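Local coordinates for NANS (YJHS), A 9-O-acetyl N-acetylneuraminic acid esterase (Escherichia coli O157:H7 EDL933, PDB 3PT5), which probably removes the 9-O-acetyl group from 9-O-acetyl-N-acetylneuraminic acid, letting the bacterium grow on this alternative sialic acid, at residues A[34-46]-A[290-304]. Residues are numbered along the deposited sequence; the frame is centred on the assembly and turned at random.
Sequences AYGEGLPLPDRED and STGYYGSAYRSPENW
Glu37 meets Arg299 through the Glu37 carbonyl: Arg299 NE donates to Glu37 O at 2.8 Å, in the carbonyl plane and on a lone pair, with weak support from NH1. The Glu37 CG lies over one guanidinium face, while Arg299 NH2 holds Asn303 O and NH1 reaches water 1, which can link it to Gly38 O; with Asn303 O and water 1 in its plane and Glu37 O somewhat tilted from it, the guanidinium is held in rotation by three partners. Of the Glu37 carboxylate, OE1 forms a salt bridge with Arg309, and OE2, 3.5 Å from Trp304 CB, hydrogen-bonds Thr305. At Gly38 the CA traces come closest, Gly38 CA lying 3.9 Å from Gly295 CA and 3.4 Å from Tyr293 OH, a hydroxyl bonded to Asp285. Leu39 N then donates almost straight to Tyr294 O (2.9 Å, 174°), and Leu39 CD2 packs at the Tyr294 ring edge. With CG anti to the backbone N (chi1 -177°), Tyr293 brings its ring edge to Leu39 O, CE1 3.3 Å away, and Leu41 CD1 lies 4.0 Å from Tyr293 CD1. Further on, the Arg44 guanidinium lays a face over Thr291 O, and water 2 joins Glu45 OE2 to Thr291 OG1, which also pairs with Asp288. Backbone carbonyls therefore take the direct bonds, tying two loops of the SGNH hydrolase fold beside helix 315-335.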
loop_
_atom_site.group_PDB
_atom_site.type_symbol
_atom_site.label_atom_id
_atom_site.label_comp_id
_atom_site.label_asym_id
_atom_site.label_seq_id
_atom_site.Cartn_x
_atom_site.Cartn_y
_atom_site.Cartn_z
ATOM N N ALA A 34 -2.798 -1.756 5.234
ATOM C CA ALA A 34 -2.966 -1.516 6.636
ATOM C C ALA A 34 -2.901 -2.810 7.446
ATOM O O ALA A 34 -3.914 -3.421 7.744
ATOM C CB ALA A 34 -4.320 -0.792 6.861
ATOM N N TYR A 35 -1.685 -3.228 7.784
ATOM C CA TYR A 35 -1.462 -4.352 8.675
ATOM C C TYR A 35 -0.728 -3.944 9.948
ATOM O O TYR A 35 -0.397 -4.777 10.742
ATOM C CB TYR A 35 -0.764 -5.490 7.956
ATOM C CG TYR A 35 -1.736 -6.470 7.310
ATOM C CD1 TYR A 35 -2.433 -6.117 6.149
ATOM C CD2 TYR A 35 -1.981 -7.734 7.867
ATOM C CE1 TYR A 35 -3.283 -7.000 5.537
ATOM C CE2 TYR A 35 -2.850 -8.627 7.255
ATOM C CZ TYR A 35 -3.504 -8.243 6.092
ATOM O OH TYR A 35 -4.370 -9.170 5.495
ATOM N N GLY A 36 -0.527 -2.641 10.163
ATOM C CA GLY A 36 -0.033 -2.177 11.466
ATOM C C GLY A 36 -1.078 -2.367 12.547
ATOM O O GLY A 36 -2.217 -1.896 12.400
ATOM N N GLU A 37 -0.700 -3.056 13.629
ATOM C CA GLU A 37 -1.669 -3.386 14.701
ATOM C C GLU A 37 -1.728 -2.387 15.855
ATOM O O GLU A 37 -2.658 -2.453 16.674
ATOM C CB GLU A 37 -1.430 -4.807 15.225
ATOM C CG GLU A 37 -1.920 -5.869 14.281
ATOM C CD GLU A 37 -1.523 -7.268 14.717
ATOM O OE1 GLU A 37 -0.804 -7.457 15.748
ATOM O OE2 GLU A 37 -1.957 -8.199 14.037
ATOM N N GLY A 38 -0.752 -1.477 15.959
ATOM C CA GLY A 38 -0.808 -0.449 16.963
ATOM C C GLY A 38 -1.895 0.581 16.652
ATOM O O GLY A 38 -2.264 0.794 15.494
ATOM N N LEU A 39 -2.355 1.234 17.714
ATOM C CA LEU A 39 -3.493 2.154 17.677
ATOM C C LEU A 39 -3.343 3.297 16.650
ATOM O O LEU A 39 -2.293 3.912 16.579
ATOM C CB LEU A 39 -3.647 2.755 19.079
ATOM C CG LEU A 39 -4.959 3.480 19.395
ATOM C CD1 LEU A 39 -6.179 2.530 19.289
ATOM C CD2 LEU A 39 -4.844 4.069 20.782
ATOM N N PRO A 40 -4.403 3.573 15.845
ATOM C CA PRO A 40 -4.383 4.770 14.990
ATOM C C PRO A 40 -4.357 6.042 15.822
ATOM O O PRO A 40 -4.863 6.055 16.947
ATOM C CB PRO A 40 -5.729 4.693 14.236
ATOM C CG PRO A 40 -6.179 3.228 14.394
ATOM C CD PRO A 40 -5.699 2.882 15.767
ATOM N N LEU A 41 -3.773 7.105 15.273
ATOM C CA LEU A 41 -3.620 8.336 16.027
ATOM C C LEU A 41 -4.210 9.452 15.174
ATOM O O LEU A 41 -3.466 10.246 14.604
ATOM C CB LEU A 41 -2.129 8.608 16.323
ATOM C CG LEU A 41 -1.407 7.577 17.191
ATOM C CD1 LEU A 41 0.093 7.818 17.249
ATOM C CD2 LEU A 41 -2.030 7.609 18.566
ATOM N N PRO A 42 -5.550 9.494 15.050
ATOM C CA PRO A 42 -6.178 10.378 14.060
ATOM C C PRO A 42 -6.040 11.873 14.337
ATOM O O PRO A 42 -6.295 12.672 13.446
ATOM C CB PRO A 42 -7.652 9.975 14.104
ATOM C CG PRO A 42 -7.850 9.352 15.424
ATOM C CD PRO A 42 -6.552 8.689 15.776
ATOM N N ASP A 43 -5.644 12.250 15.543
ATOM C CA ASP A 43 -5.429 13.674 15.837
ATOM C C ASP A 43 -3.996 14.125 15.520
ATOM O O ASP A 43 -3.671 15.321 15.569
ATOM C CB ASP A 43 -5.762 13.966 17.309
ATOM C CG ASP A 43 -7.261 13.937 17.593
ATOM O OD1 ASP A 43 -8.055 14.237 16.676
ATOM O OD2 ASP A 43 -7.652 13.607 18.735
ATOM N N ARG A 44 -3.126 13.171 15.222
ATOM C CA ARG A 44 -1.712 13.462 15.100
ATOM C C ARG A 44 -1.195 12.941 13.780
ATOM O O ARG A 44 -1.535 13.457 12.727
ATOM C CB ARG A 44 -0.933 12.822 16.263
ATOM C CG ARG A 44 -1.171 13.424 17.655
ATOM C CD ARG A 44 -0.827 12.396 18.749
ATOM N NE ARG A 44 -0.833 12.979 20.099
ATOM C CZ ARG A 44 -1.928 13.172 20.837
ATOM N NH1 ARG A 44 -3.127 12.841 20.365
ATOM N NH2 ARG A 44 -1.831 13.702 22.055
ATOM N N GLU A 45 -0.385 11.893 13.864
ATOM C CA GLU A 45 0.344 11.347 12.737
ATOM C C GLU A 45 -0.598 10.693 11.727
ATOM O O GLU A 45 -0.259 10.586 10.549
ATOM C CB GLU A 45 1.415 10.371 13.249
ATOM C CG GLU A 45 2.295 10.931 14.431
ATOM C CD GLU A 45 1.687 10.762 15.834
ATOM O OE1 GLU A 45 0.449 10.831 15.990
ATOM O OE2 GLU A 45 2.450 10.572 16.817
ATOM N N ASP A 46 -1.785 10.267 12.174
ATOM C CA ASP A 46 -2.768 9.683 11.230
ATOM C C ASP A 46 -3.927 10.604 10.870
ATOM O O ASP A 46 -4.957 10.129 10.412
ATOM C CB ASP A 46 -3.345 8.340 11.704
ATOM C CG ASP A 46 -2.275 7.336 12.089
ATOM O OD1 ASP A 46 -1.125 7.436 11.604
ATOM O OD2 ASP A 46 -2.583 6.445 12.895
ATOM N N SER A 290 2.676 9.228 26.289
ATOM C CA SER A 290 2.525 10.671 26.187
ATOM C C SER A 290 1.641 11.119 25.009
ATOM O O SER A 290 1.046 12.212 25.044
ATOM C CB SER A 290 3.904 11.348 26.149
ATOM O OG SER A 290 4.470 11.270 24.855
ATOM N N THR A 291 1.531 10.265 23.987
ATOM C CA THR A 291 0.751 10.578 22.780
ATOM C C THR A 291 -0.498 9.697 22.669
ATOM O O THR A 291 -1.330 9.895 21.781
ATOM C CB THR A 291 1.566 10.355 21.482
ATOM O OG1 THR A 291 1.945 8.970 21.398
ATOM C CG2 THR A 291 2.824 11.211 21.458
ATOM N N GLY A 292 -0.631 8.732 23.566
ATOM C CA GLY A 292 -1.800 7.864 23.568
ATOM C C GLY A 292 -1.635 6.696 22.611
ATOM O O GLY A 292 -2.624 6.005 22.293
ATOM N N TYR A 293 -0.396 6.449 22.193
ATOM C CA TYR A 293 -0.104 5.288 21.321
ATOM C C TYR A 293 0.069 4.016 22.151
ATOM O O TYR A 293 1.010 3.903 22.926
ATOM C CB TYR A 293 1.142 5.520 20.483
ATOM C CG TYR A 293 1.400 4.364 19.537
ATOM C CD1 TYR A 293 0.500 4.069 18.521
ATOM C CD2 TYR A 293 2.521 3.576 19.673
ATOM C CE1 TYR A 293 0.737 3.001 17.655
ATOM C CE2 TYR A 293 2.786 2.530 18.835
ATOM C CZ TYR A 293 1.883 2.234 17.806
ATOM O OH TYR A 293 2.141 1.143 16.969
ATOM N N TYR A 294 -0.822 3.055 21.943
ATOM C CA TYR A 294 -0.725 1.710 22.497
ATOM C C TYR A 294 -0.481 0.765 21.313
ATOM O O TYR A 294 -1.205 0.810 20.310
ATOM C CB TYR A 294 -1.999 1.350 23.293
ATOM C CG TYR A 294 -2.191 2.247 24.502
ATOM C CD1 TYR A 294 -1.481 2.019 25.693
ATOM C CD2 TYR A 294 -3.056 3.334 24.449
ATOM C CE1 TYR A 294 -1.629 2.846 26.794
ATOM C CE2 TYR A 294 -3.210 4.183 25.576
ATOM C CZ TYR A 294 -2.495 3.930 26.726
ATOM O OH TYR A 294 -2.672 4.804 27.813
ATOM N N GLY A 295 0.604 0.011 21.416
ATOM C CA GLY A 295 1.102 -0.819 20.320
ATOM C C GLY A 295 0.428 -2.166 20.291
ATOM O O GLY A 295 -0.566 -2.411 20.970
ATOM N N SER A 296 1.017 -3.044 19.503
ATOM C CA SER A 296 0.425 -4.352 19.196
ATOM C C SER A 296 0.355 -5.333 20.357
ATOM O O SER A 296 -0.373 -6.333 20.276
ATOM C CB SER A 296 1.211 -4.978 18.060
ATOM O OG SER A 296 2.530 -5.247 18.517
ATOM N N ALA A 297 1.076 -5.037 21.446
ATOM C CA ALA A 297 1.149 -5.937 22.588
ATOM C C ALA A 297 -0.232 -6.175 23.188
ATOM O O ALA A 297 -0.440 -7.213 23.804
ATOM C CB ALA A 297 2.090 -5.366 23.648
ATOM N N TYR A 298 -1.160 -5.236 22.959
ATOM C CA TYR A 298 -2.510 -5.321 23.527
ATOM C C TYR A 298 -3.460 -6.204 22.743
ATOM O O TYR A 298 -4.554 -6.539 23.213
ATOM C CB TYR A 298 -3.113 -3.912 23.722
ATOM C CG TYR A 298 -2.485 -3.197 24.888
ATOM C CD1 TYR A 298 -2.958 -3.426 26.187
ATOM C CD2 TYR A 298 -1.419 -2.323 24.705
ATOM C CE1 TYR A 298 -2.406 -2.805 27.266
ATOM C CE2 TYR A 298 -0.829 -1.671 25.833
ATOM C CZ TYR A 298 -1.348 -1.943 27.103
ATOM O OH TYR A 298 -0.841 -1.351 28.240
ATOM N N ARG A 299 -3.058 -6.597 21.536
ATOM C CA ARG A 299 -3.888 -7.472 20.708
ATOM C C ARG A 299 -3.781 -8.946 21.112
ATOM O O ARG A 299 -2.820 -9.367 21.740
ATOM C CB ARG A 299 -3.561 -7.306 19.222
ATOM C CG ARG A 299 -3.890 -5.918 18.712
ATOM C CD ARG A 299 -4.337 -5.926 17.282
ATOM N NE ARG A 299 -4.518 -4.588 16.730
ATOM C CZ ARG A 299 -5.419 -4.289 15.775
ATOM N NH1 ARG A 299 -5.523 -3.061 15.284
ATOM N NH2 ARG A 299 -6.242 -5.231 15.331
ATOM N N SER A 300 -4.787 -9.708 20.691
ATOM C CA SER A 300 -4.978 -11.092 21.114
ATOM C C SER A 300 -5.521 -11.837 19.889
ATOM O O SER A 300 -5.914 -11.195 18.928
ATOM C CB SER A 300 -5.992 -11.145 22.263
ATOM O OG SER A 300 -5.509 -10.458 23.405
ATOM N N PRO A 301 -5.541 -13.189 19.908
ATOM C CA PRO A 301 -6.058 -13.888 18.714
ATOM C C PRO A 301 -7.454 -13.437 18.266
ATOM O O PRO A 301 -7.740 -13.427 17.081
ATOM C CB PRO A 301 -6.035 -15.360 19.125
ATOM C CG PRO A 301 -4.878 -15.421 20.129
ATOM C CD PRO A 301 -4.918 -14.112 20.875
ATOM N N GLU A 302 -8.292 -13.025 19.210
ATOM C CA GLU A 302 -9.646 -12.535 18.917
ATOM C C GLU A 302 -9.696 -11.194 18.170
ATOM O O GLU A 302 -10.755 -10.790 17.691
ATOM C CB GLU A 302 -10.432 -12.418 20.218
ATOM C CG GLU A 302 -9.814 -11.379 21.159
ATOM C CD GLU A 302 -10.248 -11.539 22.582
ATOM O OE1 GLU A 302 -11.480 -11.498 22.832
ATOM O OE2 GLU A 302 -9.347 -11.692 23.438
ATOM N N ASN A 303 -8.559 -10.493 18.091
ATOM C CA ASN A 303 -8.540 -9.187 17.434
ATOM C C ASN A 303 -7.288 -8.870 16.587
ATOM O O ASN A 303 -7.227 -7.798 15.973
ATOM C CB ASN A 303 -8.822 -8.071 18.453
ATOM C CG ASN A 303 -7.848 -8.064 19.555
ATOM O OD1 ASN A 303 -6.636 -7.991 19.320
ATOM N ND2 ASN A 303 -8.341 -8.168 20.781
ATOM N N TRP A 304 -6.330 -9.783 16.505
ATOM C CA TRP A 304 -5.127 -9.469 15.705
ATOM C C TRP A 304 -5.301 -9.945 14.266
ATOM O O TRP A 304 -6.305 -10.580 13.952
ATOM C CB TRP A 304 -3.849 -10.002 16.356
ATOM C CG TRP A 304 -3.681 -11.496 16.473
ATOM C CD1 TRP A 304 -4.141 -12.465 15.622
ATOM C CD2 TRP A 304 -2.901 -12.168 17.455
ATOM N NE1 TRP A 304 -3.701 -13.706 16.040
ATOM C CE2 TRP A 304 -2.947 -13.548 17.165
ATOM C CE3 TRP A 304 -2.166 -11.740 18.567
ATOM C CZ2 TRP A 304 -2.276 -14.495 17.941
ATOM C CZ3 TRP A 304 -1.530 -12.689 19.348
ATOM C CH2 TRP A 304 -1.605 -14.042 19.040
HETATM O O HOH W 1 -4.723 -0.429 15.169
HETATM O O HOH W 2 3.170 8.476 19.192
#